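Local atomic coordinates of Pre-mRNA-splicing factor SAD1 (Saccharomyces cerevisiae, PDB entry 4MSX), a protein that is a catalytically inactive deubiquitinase homologue that promotes assembly of newly made U4 snRNA into the U4/U6 snRNP and is required for pre-mRNA splicing. Residues A[293-298]-A[368-373]; A[342-347]-A[395-400]; A[437-442]-A[454-459]. All coordinates share one frame; numbering follows the deposited sequence. Where two conformers were deposited one is given.

Interaction 1 (A[293-298]-A[368-373]); sequences KGKVKI and LTRLPQ
Arg370 reaches back to the start of strand 294-298 and gives its NH1 to Lys293 O at 2.8 Å. The carbonyl oxygen sits at the edge of the guanidinium, almost exactly in its plane, the donor lies in the carbonyl plane in turn, and the N-H points at the oxygen with an angle of 151°. With CG anti to the backbone N (chi1 -176°), the chain stretched out to NE carries NH1 back to Lys293 O. Its NH2 goes to His290 O, so the guanidinium donates to two carbonyl oxygens near the C-terminal end of helix 282-292.

The backbone runs antiparallel but is interrupted by a classic beta bulge, Thr369 and Arg370 both facing Lys295. Lys295 N donates to Arg370 O at 3.1 Å. Lys295 O takes two weak bonds, from Thr369 N at 2.9 Å with a bent N-H and from Arg370 N at 3.3 Å. Gly294 CA lies against Arg370 O close to the ring of Pro372, where a side chain would be tight.

Beside Arg370, the stem of Lys295 lies obliquely, Lys295 CG to Arg370 CB 3.8 Å. Thr369 CG2 meets Lys297 CB at 3.6 Å, the two side chains nearly perpendicular. On the buried side Val296 CG2 touches Leu368 CD2 at 3.6 Å; Phe320 and Phe354 also pack on this pair. Strand 294-299 is the middle one of three, its other edge bonded to strand 315-320. Lys293 NZ bonds Asn289 OD1, and Lys293 also makes a cation-pi contact with Trp321.

A leucine in place of Arg370 would probably leave Lys293 O and His290 O without this donor and the helix end less firmly tied to the strand. A positive group laid against carbonyls at a helix C-terminus is likely to be favourable electrostatically.

Interaction 2 (A[342-347]-A[395-400]); sequences LPQINI and QTLVEF
Ile345 and Leu397 meet through the backbone, Ile345 N giving to Leu397 O at 2.9 Å; Ile345 O in turn takes Glu399 N at 2.8 Å. The zigzag continues at both ends, with Leu397 N to Pro343 O at 3.0 Å and Ile347 N to Glu399 O at 2.8 Å. Pro343 O accepts a second donor, a water that also bonds Gln395 O.

On one face Gln344 runs alongside Leu397, pointing the same way, and its NE2 approaches the syn lone pair of Glu399 OE1. That separation, 2.5 Å, is too short to trust in detail; amide and carboxylate are turned 53° apart. Glu399 CG lies opposite its own carbonyl carbon (chi1 -63°), and the extended chain beyond brings OE1 to Gln344. On the side of Ile345 and Val398, Ile345 CG2 meets Thr396 CG2 at 3.9 Å.

These strands form a separate two-stranded parallel pair whose side chains pack on the main sheet of the ubiquitin-specific protease fold. The last residue of the first strand, Asn346, is also the N-cap of helix 347-350, its OD1 taking Thr348 N; its side chain crosses that of Glu399 at about a right angle.

Ile347 CG2 presses on Phe400 CB at 3.8 Å. Further out, Phe377, Phe379 and Trp478 pack on Ile347, Leu413 backs Phe400, and Arg381 bonds Thr396 O.

Interaction 3 (A[437-442]-A[454-459]); sequences KSHWIT and EIDGIN
Thr442 and Ile455 form an antiparallel hydrogen-bonded pair, Thr442 N to Ile455 O at 3.1 Å and Ile455 N to Thr442 O at 2.7 Å, both nearly straight at the hydrogen. Towards the start of strand 438-446 the backbones part, and a water bridges Trp440 O and Gly457 N.

There His439 NE2 donates to Asp456 OD1 at 2.8 Å. The oxygen lies in the imidazole plane but is met from above the carboxylate, whose plane is turned 44° from the ring. With chi1 at 171°, CG of His439 points opposite the main-chain nitrogen and the ring reaches the neighbouring strand. On its other nitrogen, ND1, the ring bonds Asp193 OD2, which also takes Trp440 N, so both ring nitrogens are engaged, which should hold its rotation.

Ile441 packs alongside, its CG2 3.5 Å from Asp456 CG and its CD1 3.7 Å from Glu454 CD. Glu454 itself is held by salt bridges to Arg463 and Lys471.

A type II' turn from Asp456 to Asn459 leads on to the next strand. A histidine and aspartate on adjacent strands, next to helix 189-203, recall the active site of ubiquitin-specific proteases; Asp193 probably stands near where active members carry the cysteine, in keeping with an inactive relative.

All three contacts lie in the ubiquitin-hydrolase part of the chain, away from the zinc held by Cys94, Cys97, His113 and His119. Interactions 1 and 2 cross along the sequence, their segments alternating, yet their nearest atoms stay about 10 Å apart. Interaction 3 follows both in the chain; its nearest atoms are about 11 Å from interaction 2 and about 16 Å from interaction 1. The main sheet links them: strand 472-480 bonds Gln373 and packs on Ile347, while strand 409-421 touches Leu371 and Phe400 and pairs with strand 438-446. The centre of interaction 3, which holds the probable remnant active site, is about 30 Å from the centre of interaction 1.

Interaction 1 (A[293-298]-A[368-373])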
ATOM      1  N   LYS A 293     -10.723 -11.496  -7.666  1.00 29.46           N
ATOM      2  CA  LYS A 293     -11.706 -12.289  -6.942  1.00 29.97           C
ATOM      3  C   LYS A 293     -11.767 -13.722  -7.482  1.00 39.01           C
ATOM      4  O   LYS A 293     -12.032 -13.959  -8.659  1.00 36.70           O
ATOM      5  CB  LYS A 293     -13.074 -11.620  -6.959  1.00 36.01           C
ATOM      6  CG  LYS A 293     -14.158 -12.469  -6.263  1.00 40.96           C
ATOM      7  CD  LYS A 293     -15.463 -11.700  -6.068  1.00 44.32           C
ATOM      8  CE  LYS A 293     -15.396 -10.765  -4.845  1.00 53.28           C
ATOM      9  NZ  LYS A 293     -16.641  -9.938  -4.658  1.00 55.09           N
ATOM     10  N   GLY A 294     -11.388 -14.663  -6.632  1.00 29.73           N
ATOM     11  CA  GLY A 294     -11.370 -16.067  -6.996  1.00 28.20           C
ATOM     12  C   GLY A 294     -12.670 -16.708  -6.580  1.00 30.62           C
ATOM     13  O   GLY A 294     -13.513 -16.069  -5.927  1.00 33.08           O
ATOM     14  N   LYS A 295     -12.858 -17.992  -6.914  1.00 30.34           N
ATOM     15  CA  LYS A 295     -14.029 -18.701  -6.420  1.00 32.72           C
ATOM     16  C   LYS A 295     -13.610 -20.125  -6.123  1.00 34.55           C
ATOM     17  O   LYS A 295     -12.845 -20.731  -6.892  1.00 32.21           O
ATOM     18  CB  LYS A 295     -15.160 -18.730  -7.465  1.00 36.13           C
ATOM     19  CG  LYS A 295     -15.716 -17.384  -7.805  1.00 38.27           C
ATOM     20  CD  LYS A 295     -16.924 -17.494  -8.754  1.00 55.61           C
ATOM     21  CE  LYS A 295     -17.402 -16.091  -9.192  1.00 55.08           C
ATOM     22  NZ  LYS A 295     -18.589 -16.163 -10.081  1.00 60.98           N
ATOM     23  N   VAL A 296     -14.069 -20.634  -4.980  1.00 32.10           N
ATOM     24  CA  VAL A 296     -13.863 -22.034  -4.619  0.53 34.88           C
ATOM     25  C   VAL A 296     -15.220 -22.708  -4.659  1.00 38.03           C
ATOM     26  O   VAL A 296     -16.220 -22.143  -4.195  1.00 32.74           O
ATOM     27  CB  VAL A 296     -13.316 -22.222  -3.174  0.53 36.06           C
ATOM     28  CG1 VAL A 296     -13.066 -23.701  -2.899  0.53 37.91           C
ATOM     29  CG2 VAL A 296     -12.065 -21.434  -2.953  0.53 36.59           C
ATOM     30  N   LYS A 297     -15.272 -23.912  -5.219  1.00 34.40           N
ATOM     31  CA  LYS A 297     -16.506 -24.674  -5.194  1.00 32.99           C
ATOM     32  C   LYS A 297     -16.295 -25.855  -4.276  1.00 33.64           C
ATOM     33  O   LYS A 297     -15.287 -26.561  -4.379  1.00 34.19           O
ATOM     34  CB  LYS A 297     -16.827 -25.134  -6.631  1.00 37.22           C
ATOM     35  CG  LYS A 297     -17.884 -26.241  -6.744  1.00 45.89           C
ATOM     36  CD  LYS A 297     -18.025 -26.682  -8.225  1.00 54.10           C
ATOM     37  CE  LYS A 297     -19.186 -27.654  -8.408  1.00 62.86           C
ATOM     38  NZ  LYS A 297     -19.215 -28.259  -9.775  1.00 72.97           N
ATOM     39  N   ILE A 298     -17.232 -26.091  -3.376  1.00 30.05           N
ATOM     40  CA  ILE A 298     -17.143 -27.250  -2.506  1.00 35.76           C
ATOM     41  C   ILE A 298     -18.347 -28.133  -2.796  1.00 35.00           C
ATOM     42  O   ILE A 298     -19.486 -27.634  -2.767  1.00 41.30           O
ATOM     43  CB  ILE A 298     -17.183 -26.829  -0.997  1.00 42.90           C
ATOM     44  CG1 ILE A 298     -16.054 -25.849  -0.686  1.00 45.60           C
ATOM     45  CG2 ILE A 298     -17.116 -28.060  -0.115  1.00 44.29           C
ATOM     46  CD1 ILE A 298     -16.494 -24.414  -0.723  1.00 52.38           C
ATOM     47  N   LEU A 368     -10.905 -24.896  -7.284  1.00 32.18           N
ATOM     48  CA  LEU A 368     -10.855 -23.462  -7.623  1.00 33.38           C
ATOM     49  C   LEU A 368     -11.547 -23.271  -8.957  1.00 37.68           C
ATOM     50  O   LEU A 368     -10.981 -23.610  -9.980  1.00 43.03           O
ATOM     51  CB  LEU A 368      -9.399 -22.972  -7.676  1.00 31.01           C
ATOM     52  CG  LEU A 368      -8.800 -22.986  -6.269  1.00 40.06           C
ATOM     53  CD1 LEU A 368      -7.298 -22.761  -6.294  1.00 38.74           C
ATOM     54  CD2 LEU A 368      -9.519 -21.948  -5.388  1.00 45.89           C
ATOM     55  N   THR A 369     -12.783 -22.788  -8.969  1.00 31.21           N
ATOM     56  CA  THR A 369     -13.484 -22.672 -10.254  1.00 39.01           C
ATOM     57  C   THR A 369     -13.335 -21.293 -10.901  1.00 46.12           C
ATOM     58  O   THR A 369     -13.733 -21.112 -12.042  1.00 34.80           O
ATOM     59  CB  THR A 369     -14.961 -22.924 -10.111  1.00 40.09           C
ATOM     60  OG1 THR A 369     -15.474 -22.076  -9.062  1.00 41.53           O
ATOM     61  CG2 THR A 369     -15.221 -24.402  -9.772  1.00 40.58           C
ATOM     62  N   ARG A 370     -12.832 -20.294 -10.177  1.00 36.24           N
ATOM     63  CA  ARG A 370     -12.385 -19.077 -10.866  1.00 34.75           C
ATOM     64  C   ARG A 370     -10.997 -18.746 -10.388  1.00 39.59           C
ATOM     65  O   ARG A 370     -10.754 -18.523  -9.185  1.00 36.11           O
ATOM     66  CB  ARG A 370     -13.330 -17.893 -10.678  1.00 36.22           C
ATOM     67  CG  ARG A 370     -12.864 -16.622 -11.515  1.00 34.18           C
ATOM     68  CD  ARG A 370     -13.834 -15.458 -11.366  1.00 39.98           C
ATOM     69  NE  ARG A 370     -13.627 -14.515 -12.471  1.00 40.19           N
ATOM     70  CZ  ARG A 370     -12.840 -13.451 -12.439  1.00 49.10           C
ATOM     71  NH1 ARG A 370     -12.200 -13.113 -11.309  1.00 35.98           N
ATOM     72  NH2 ARG A 370     -12.723 -12.696 -13.545  1.00 37.22           N
ATOM     73  N   LEU A 371     -10.073 -18.751 -11.320  1.00 31.19           N
ATOM     74  CA  LEU A 371      -8.694 -18.452 -11.008  1.00 32.33           C
ATOM     75  C   LEU A 371      -8.446 -17.026 -11.490  1.00 43.44           C
ATOM     76  O   LEU A 371      -8.512 -16.755 -12.672  1.00 34.97           O
ATOM     77  CB  LEU A 371      -7.749 -19.448 -11.678  1.00 37.30           C
ATOM     78  CG  LEU A 371      -7.660 -20.803 -10.959  1.00 40.82           C
ATOM     79  CD1 LEU A 371      -6.890 -21.802 -11.782  1.00 42.47           C
ATOM     80  CD2 LEU A 371      -7.008 -20.633  -9.610  1.00 35.20           C
ATOM     81  N   PRO A 372      -8.222 -16.092 -10.552  1.00 34.19           N
ATOM     82  CA  PRO A 372      -8.092 -14.677 -10.920  1.00 29.08           C
ATOM     83  C   PRO A 372      -6.738 -14.352 -11.506  1.00 32.93           C
ATOM     84  O   PRO A 372      -5.805 -15.114 -11.305  1.00 30.42           O
ATOM     85  CB  PRO A 372      -8.277 -13.929  -9.556  1.00 32.33           C
ATOM     86  CG  PRO A 372      -7.829 -14.914  -8.511  1.00 35.11           C
ATOM     87  CD  PRO A 372      -8.163 -16.327  -9.088  1.00 31.98           C
ATOM     88  N   GLN A 373      -6.612 -13.204 -12.186  1.00 29.84           N
ATOM     89  CA  GLN A 373      -5.305 -12.738 -12.615  1.00 24.24           C
ATOM     90  C   GLN A 373      -4.359 -12.616 -11.380  1.00 31.43           C
ATOM     91  O   GLN A 373      -3.157 -12.901 -11.476  1.00 29.34           O
ATOM     92  CB  GLN A 373      -5.422 -11.337 -13.273  1.00 27.80           C
ATOM     93  CG  GLN A 373      -4.105 -10.837 -13.761  1.00 36.64           C
ATOM     94  CD  GLN A 373      -3.668 -11.608 -15.041  1.00 56.91           C
ATOM     95  OE1 GLN A 373      -4.439 -12.432 -15.589  1.00 45.96           O
ATOM     96  NE2 GLN A 373      -2.436 -11.373 -15.493  1.00 55.78           N
TER

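Interaction 2 (A[342-347]-A[395-400])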
ATOM      1  N   LEU A 342      12.748 -29.207  12.158  1.00 47.06           N
ATOM      2  CA  LEU A 342      11.561 -28.328  12.230  1.00 53.37           C
ATOM      3  C   LEU A 342      10.509 -28.711  11.158  1.00 44.31           C
ATOM      4  O   LEU A 342      10.848 -29.234  10.119  1.00 41.33           O
ATOM      5  CB  LEU A 342      11.990 -26.852  12.052  1.00 45.32           C
ATOM      6  CG  LEU A 342      13.002 -26.284  13.068  1.00 59.07           C
ATOM      7  CD1 LEU A 342      13.311 -24.804  12.757  1.00 62.20           C
ATOM      8  CD2 LEU A 342      12.512 -26.425  14.517  1.00 59.53           C
ATOM      9  N   PRO A 343       9.225 -28.451  11.415  1.00 38.05           N
ATOM     10  CA  PRO A 343       8.276 -28.900  10.399  1.00 40.50           C
ATOM     11  C   PRO A 343       8.387 -28.071   9.117  1.00 39.20           C
ATOM     12  O   PRO A 343       8.682 -26.865   9.165  1.00 37.42           O
ATOM     13  CB  PRO A 343       6.912 -28.712  11.075  1.00 42.77           C
ATOM     14  CG  PRO A 343       7.146 -27.979  12.311  1.00 47.49           C
ATOM     15  CD  PRO A 343       8.577 -28.073  12.682  1.00 44.27           C
ATOM     16  N   GLN A 344       8.183 -28.720   7.981  1.00 29.81           N
ATOM     17  CA  GLN A 344       8.273 -28.054   6.676  1.00 35.90           C
ATOM     18  C   GLN A 344       7.143 -28.573   5.828  1.00 44.43           C
ATOM     19  O   GLN A 344       6.672 -29.715   6.018  1.00 39.43           O
ATOM     20  CB  GLN A 344       9.565 -28.377   5.934  1.00 43.94           C
ATOM     21  CG  GLN A 344      10.824 -27.944   6.599  1.00 43.97           C
ATOM     22  CD  GLN A 344      12.063 -28.720   6.084  1.00 50.36           C
ATOM     23  OE1 GLN A 344      12.859 -29.206   6.885  1.00 58.38           O
ATOM     24  NE2 GLN A 344      12.221 -28.824   4.771  1.00 41.06           N
ATOM     25  N   ILE A 345       6.723 -27.758   4.877  1.00 29.71           N
ATOM     26  CA  ILE A 345       5.725 -28.191   3.919  1.00 30.08           C
ATOM     27  C   ILE A 345       5.842 -27.380   2.647  1.00 34.83           C
ATOM     28  O   ILE A 345       6.118 -26.171   2.698  1.00 33.33           O
ATOM     29  CB  ILE A 345       4.298 -28.068   4.491  1.00 33.61           C
ATOM     30  CG1 ILE A 345       3.350 -28.854   3.577  1.00 37.26           C
ATOM     31  CG2 ILE A 345       3.840 -26.565   4.605  1.00 32.98           C
ATOM     32  CD1 ILE A 345       2.015 -29.110   4.145  1.00 42.16           C
ATOM     33  N   ASN A 346       5.645 -28.002   1.487  1.00 30.83           N
ATOM     34  CA  ASN A 346       5.748 -27.244   0.246  1.00 30.15           C
ATOM     35  C   ASN A 346       4.399 -26.609  -0.050  1.00 30.33           C
ATOM     36  O   ASN A 346       3.336 -27.196   0.241  1.00 30.48           O
ATOM     37  CB  ASN A 346       6.128 -28.137  -0.941  1.00 35.56           C
ATOM     38  CG  ASN A 346       6.646 -27.311  -2.144  1.00 38.52           C
ATOM     39  OD1 ASN A 346       5.863 -26.791  -2.955  1.00 35.85           O
ATOM     40  ND2 ASN A 346       7.974 -27.163  -2.237  1.00 41.24           N
ATOM     41  N   ILE A 347       4.424 -25.422  -0.637  1.00 30.14           N
ATOM     42  CA  ILE A 347       3.178 -24.778  -1.024  1.00 31.05           C
ATOM     43  C   ILE A 347       2.329 -25.664  -1.937  1.00 39.36           C
ATOM     44  O   ILE A 347       1.121 -25.608  -1.871  1.00 30.33           O
ATOM     45  CB  ILE A 347       3.435 -23.368  -1.693  1.00 28.79           C
ATOM     46  CG1 ILE A 347       2.107 -22.573  -1.794  1.00 31.43           C
ATOM     47  CG2 ILE A 347       4.096 -23.507  -3.066  1.00 30.78           C
ATOM     48  CD1 ILE A 347       2.342 -21.055  -2.030  1.00 35.87           C
ATOM     49  N   GLN A 395       4.625 -21.982  13.199  1.00 31.67           N
ATOM     50  CA  GLN A 395       5.863 -21.601  12.511  1.00 27.83           C
ATOM     51  C   GLN A 395       6.376 -22.630  11.497  1.00 34.37           C
ATOM     52  O   GLN A 395       7.570 -22.651  11.184  1.00 31.81           O
ATOM     53  CB  GLN A 395       6.959 -21.255  13.513  1.00 29.95           C
ATOM     54  CG  GLN A 395       6.534 -20.151  14.467  1.00 33.45           C
ATOM     55  CD  GLN A 395       7.705 -19.695  15.331  1.00 38.70           C
ATOM     56  OE1 GLN A 395       8.762 -19.367  14.801  1.00 37.68           O
ATOM     57  NE2 GLN A 395       7.539 -19.748  16.667  1.00 39.20           N
ATOM     58  N   THR A 396       5.460 -23.424  10.940  1.00 28.78           N
ATOM     59  CA  THR A 396       5.814 -24.393   9.899  1.00 30.87           C
ATOM     60  C   THR A 396       6.517 -23.661   8.770  1.00 38.70           C
ATOM     61  O   THR A 396       6.066 -22.586   8.312  1.00 31.89           O
ATOM     62  CB  THR A 396       4.567 -25.144   9.360  1.00 35.11           C
ATOM     63  OG1 THR A 396       3.886 -25.798  10.442  1.00 30.90           O
ATOM     64  CG2 THR A 396       4.938 -26.155   8.315  1.00 35.93           C
ATOM     65  N   LEU A 397       7.629 -24.223   8.307  1.00 28.16           N
ATOM     66  CA  LEU A 397       8.367 -23.625   7.212  1.00 29.90           C
ATOM     67  C   LEU A 397       7.700 -23.915   5.882  1.00 36.54           C
ATOM     68  O   LEU A 397       7.686 -25.061   5.401  1.00 34.56           O
ATOM     69  CB  LEU A 397       9.817 -24.085   7.219  1.00 33.60           C
ATOM     70  CG  LEU A 397      10.670 -23.515   6.077  1.00 35.96           C
ATOM     71  CD1 LEU A 397      10.680 -22.010   6.164  1.00 35.42           C
ATOM     72  CD2 LEU A 397      12.091 -24.087   6.227  1.00 40.66           C
ATOM     73  N   VAL A 398       7.140 -22.869   5.273  1.00 32.16           N
ATOM     74  CA  VAL A 398       6.467 -23.021   3.986  1.00 27.74           C
ATOM     75  C   VAL A 398       7.443 -22.794   2.828  1.00 33.11           C
ATOM     76  O   VAL A 398       8.010 -21.688   2.639  1.00 31.82           O
ATOM     77  CB  VAL A 398       5.227 -22.025   3.821  1.00 29.46           C
ATOM     78  CG1 VAL A 398       4.604 -22.204   2.446  1.00 32.53           C
ATOM     79  CG2 VAL A 398       4.198 -22.263   4.887  1.00 32.35           C
ATOM     80  N   GLU A 399       7.642 -23.852   2.050  1.00 28.83           N
ATOM     81  CA  GLU A 399       8.577 -23.824   0.930  1.00 35.41           C
ATOM     82  C   GLU A 399       7.900 -23.469  -0.387  1.00 30.76           C
ATOM     83  O   GLU A 399       6.872 -24.038  -0.731  1.00 35.31           O
ATOM     84  CB  GLU A 399       9.292 -25.187   0.852  1.00 36.59           C
ATOM     85  CG  GLU A 399      10.099 -25.329   2.163  1.00 42.31           C
ATOM     86  CD  GLU A 399      10.611 -26.708   2.476  1.00 51.43           C
ATOM     87  OE1 GLU A 399      11.294 -26.810   3.529  1.00 56.83           O
ATOM     88  OE2 GLU A 399      10.339 -27.662   1.715  1.00 47.83           O
ATOM     89  N   PHE A 400       8.490 -22.539  -1.128  1.00 27.37           N
ATOM     90  CA  PHE A 400       7.925 -22.135  -2.397  1.00 31.07           C
ATOM     91  C   PHE A 400       9.065 -21.574  -3.244  1.00 29.99           C
ATOM     92  O   PHE A 400      10.090 -21.153  -2.707  1.00 37.40           O
ATOM     93  CB  PHE A 400       6.829 -21.070  -2.201  1.00 31.24           C
ATOM     94  CG  PHE A 400       7.322 -19.825  -1.458  1.00 28.25           C
ATOM     95  CD1 PHE A 400       7.933 -18.813  -2.153  1.00 30.30           C
ATOM     96  CD2 PHE A 400       7.170 -19.718  -0.082  1.00 32.32           C
ATOM     97  CE1 PHE A 400       8.374 -17.628  -1.479  1.00 29.47           C
ATOM     98  CE2 PHE A 400       7.615 -18.569   0.625  1.00 29.16           C
ATOM     99  CZ  PHE A 400       8.227 -17.518  -0.112  1.00 28.84           C
TER
HETATM  100  O   HOH W   1       9.456 -24.754  11.206  1.00 47.99           O

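Interaction 3 (A[437-442]-A[454-459])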
ATOM      1  N   LYS A 437       5.239  -9.220  19.896  1.00 41.42           N
ATOM      2  CA  LYS A 437       4.648  -8.226  19.000  1.00 38.80           C
ATOM      3  C   LYS A 437       4.982  -8.538  17.528  1.00 37.47           C
ATOM      4  O   LYS A 437       6.117  -8.881  17.184  1.00 36.71           O
ATOM      5  CB  LYS A 437       5.143  -6.820  19.296  1.00 44.97           C
ATOM      6  CG  LYS A 437       4.191  -5.780  18.707  1.00 70.56           C
ATOM      7  CD  LYS A 437       4.830  -4.430  18.417  1.00 90.06           C
ATOM      8  CE  LYS A 437       3.906  -3.601  17.530  1.00 85.49           C
ATOM      9  NZ  LYS A 437       2.533  -3.508  18.134  1.00 66.64           N
ATOM     10  N   SER A 438       3.982  -8.401  16.671  1.00 33.76           N
ATOM     11  CA  SER A 438       4.187  -8.658  15.210  1.00 32.60           C
ATOM     12  C   SER A 438       4.746  -7.428  14.499  1.00 37.68           C
ATOM     13  O   SER A 438       4.293  -6.300  14.755  1.00 37.69           O
ATOM     14  CB  SER A 438       2.842  -8.994  14.592  1.00 36.57           C
ATOM     15  OG  SER A 438       2.334 -10.250  15.068  1.00 31.44           O
ATOM     16  N   HIS A 439       5.696  -7.630  13.586  1.00 35.16           N
ATOM     17  CA  HIS A 439       6.170  -6.585  12.692  1.00 33.13           C
ATOM     18  C   HIS A 439       6.029  -7.170  11.270  1.00 34.37           C
ATOM     19  O   HIS A 439       6.228  -8.383  11.069  1.00 32.11           O
ATOM     20  CB  HIS A 439       7.622  -6.252  13.012  1.00 33.76           C
ATOM     21  CG  HIS A 439       8.299  -5.334  12.030  1.00 41.20           C
ATOM     22  ND1 HIS A 439       7.740  -4.143  11.585  1.00 43.99           N
ATOM     23  CD2 HIS A 439       9.511  -5.429  11.423  1.00 37.18           C
ATOM     24  CE1 HIS A 439       8.569  -3.563  10.731  1.00 44.06           C
ATOM     25  NE2 HIS A 439       9.653  -4.319  10.617  1.00 41.69           N
ATOM     26  N   TRP A 440       5.710  -6.321  10.300  1.00 27.95           N
ATOM     27  CA  TRP A 440       5.365  -6.819   8.941  1.00 28.10           C
ATOM     28  C   TRP A 440       6.309  -6.172   7.949  1.00 32.01           C
ATOM     29  O   TRP A 440       6.528  -4.949   7.984  1.00 29.84           O
ATOM     30  CB  TRP A 440       3.893  -6.443   8.617  1.00 27.25           C
ATOM     31  CG  TRP A 440       2.923  -7.018   9.624  1.00 26.81           C
ATOM     32  CD1 TRP A 440       2.270  -6.369  10.663  1.00 24.51           C
ATOM     33  CD2 TRP A 440       2.514  -8.386   9.672  1.00 22.07           C
ATOM     34  NE1 TRP A 440       1.483  -7.285  11.342  1.00 26.47           N
ATOM     35  CE2 TRP A 440       1.642  -8.532  10.766  1.00 25.06           C
ATOM     36  CE3 TRP A 440       2.831  -9.508   8.883  1.00 24.49           C
ATOM     37  CZ2 TRP A 440       1.055  -9.749  11.096  1.00 28.30           C
ATOM     38  CZ3 TRP A 440       2.245 -10.721   9.188  1.00 27.64           C
ATOM     39  CH2 TRP A 440       1.364 -10.843  10.302  1.00 28.81           C
ATOM     40  N   ILE A 441       6.867  -6.974   7.054  1.00 25.16           N
ATOM     41  CA  ILE A 441       7.706  -6.379   6.017  0.51 30.44           C
ATOM     42  C   ILE A 441       7.270  -6.935   4.671  1.00 25.58           C
ATOM     43  O   ILE A 441       6.606  -7.969   4.583  1.00 29.49           O
ATOM     44  CB  ILE A 441       9.186  -6.644   6.260  0.51 32.20           C
ATOM     45  CG1 ILE A 441       9.463  -8.133   6.126  0.51 28.59           C
ATOM     46  CG2 ILE A 441       9.618  -6.136   7.687  0.51 36.04           C
ATOM     47  CD1 ILE A 441      10.929  -8.480   6.306  0.51 38.01           C
ATOM     48  N   THR A 442       7.589  -6.195   3.616  1.00 22.10           N
ATOM     49  CA  THR A 442       6.965  -6.491   2.308  1.00 24.67           C
ATOM     50  C   THR A 442       8.067  -6.670   1.301  1.00 29.61           C
ATOM     51  O   THR A 442       8.950  -5.824   1.199  1.00 31.82           O
ATOM     52  CB  THR A 442       6.043  -5.318   1.875  1.00 34.13           C
ATOM     53  OG1 THR A 442       5.135  -5.057   2.948  1.00 36.50           O
ATOM     54  CG2 THR A 442       5.229  -5.632   0.563  1.00 24.90           C
ATOM     55  N   GLU A 454      13.021  -5.812  -0.761  1.00 29.63           N
ATOM     56  CA  GLU A 454      12.376  -5.949   0.537  1.00 32.45           C
ATOM     57  C   GLU A 454      12.255  -4.581   1.201  1.00 36.56           C
ATOM     58  O   GLU A 454      13.243  -3.898   1.426  1.00 38.13           O
ATOM     59  CB  GLU A 454      13.195  -6.868   1.440  1.00 33.04           C
ATOM     60  CG  GLU A 454      12.695  -6.929   2.885  1.00 32.76           C
ATOM     61  CD  GLU A 454      13.550  -7.904   3.738  1.00 44.83           C
ATOM     62  OE1 GLU A 454      13.526  -9.117   3.461  1.00 40.89           O
ATOM     63  OE2 GLU A 454      14.257  -7.438   4.650  1.00 48.71           O
ATOM     64  N   ILE A 455      11.043  -4.209   1.556  1.00 30.36           N
ATOM     65  CA  ILE A 455      10.807  -2.889   2.151  1.00 26.57           C
ATOM     66  C   ILE A 455      10.485  -3.110   3.621  1.00 34.25           C
ATOM     67  O   ILE A 455       9.466  -3.700   3.955  1.00 32.77           O
ATOM     68  CB  ILE A 455       9.694  -2.191   1.403  1.00 30.60           C
ATOM     69  CG1 ILE A 455      10.128  -2.102  -0.066  1.00 31.98           C
ATOM     70  CG2 ILE A 455       9.418  -0.814   2.036  1.00 29.35           C
ATOM     71  CD1 ILE A 455       9.048  -1.905  -1.076  1.00 37.64           C
ATOM     72  N   ASP A 456      11.368  -2.644   4.488  1.00 32.57           N
ATOM     73  CA  ASP A 456      11.195  -2.818   5.954  1.00 35.45           C
ATOM     74  C   ASP A 456      11.280  -1.406   6.565  1.00 38.16           C
ATOM     75  O   ASP A 456      12.353  -0.819   6.649  1.00 38.50           O
ATOM     76  CB  ASP A 456      12.295  -3.778   6.478  1.00 34.65           C
ATOM     77  CG  ASP A 456      12.290  -3.935   8.008  1.00 47.05           C
ATOM     78  OD1 ASP A 456      11.415  -3.348   8.703  1.00 40.45           O
ATOM     79  OD2 ASP A 456      13.168  -4.685   8.501  1.00 45.76           O
ATOM     80  N   GLY A 457      10.149  -0.801   6.901  1.00 36.06           N
ATOM     81  CA  GLY A 457      10.195   0.614   7.327  1.00 38.48           C
ATOM     82  C   GLY A 457      10.653   1.461   6.151  1.00 41.08           C
ATOM     83  O   GLY A 457      10.139   1.291   5.043  1.00 36.91           O
ATOM     84  N   ILE A 458      11.608   2.370   6.327  1.00 36.99           N
ATOM     85  CA  ILE A 458      12.075   3.148   5.177  1.00 38.37           C
ATOM     86  C   ILE A 458      13.224   2.477   4.430  1.00 40.72           C
ATOM     87  O   ILE A 458      13.631   2.979   3.386  1.00 43.12           O
ATOM     88  CB  ILE A 458      12.524   4.592   5.552  1.00 45.28           C
ATOM     89  CG1 ILE A 458      13.710   4.569   6.515  1.00 52.27           C
ATOM     90  CG2 ILE A 458      11.418   5.328   6.215  1.00 43.36           C
ATOM     91  CD1 ILE A 458      14.469   5.894   6.526  1.00 54.95           C
ATOM     92  N   ASN A 459      13.725   1.353   4.953  1.00 42.10           N
ATOM     93  CA  ASN A 459      14.838   0.622   4.312  1.00 50.15           C
ATOM     94  C   ASN A 459      14.421  -0.308   3.195  1.00 43.55           C
ATOM     95  O   ASN A 459      13.459  -1.055   3.342  1.00 39.99           O
ATOM     96  CB  ASN A 459      15.572  -0.237   5.331  1.00 47.34           C
ATOM     97  CG  ASN A 459      16.217   0.584   6.397  1.00 63.59           C
ATOM     98  OD1 ASN A 459      16.812   1.634   6.102  1.00 66.19           O
ATOM     99  ND2 ASN A 459      16.083   0.143   7.656  1.00 62.07           N
TER
HETATM  100  O   HOH W   2       7.876  -2.547   7.710  1.00 36.28           O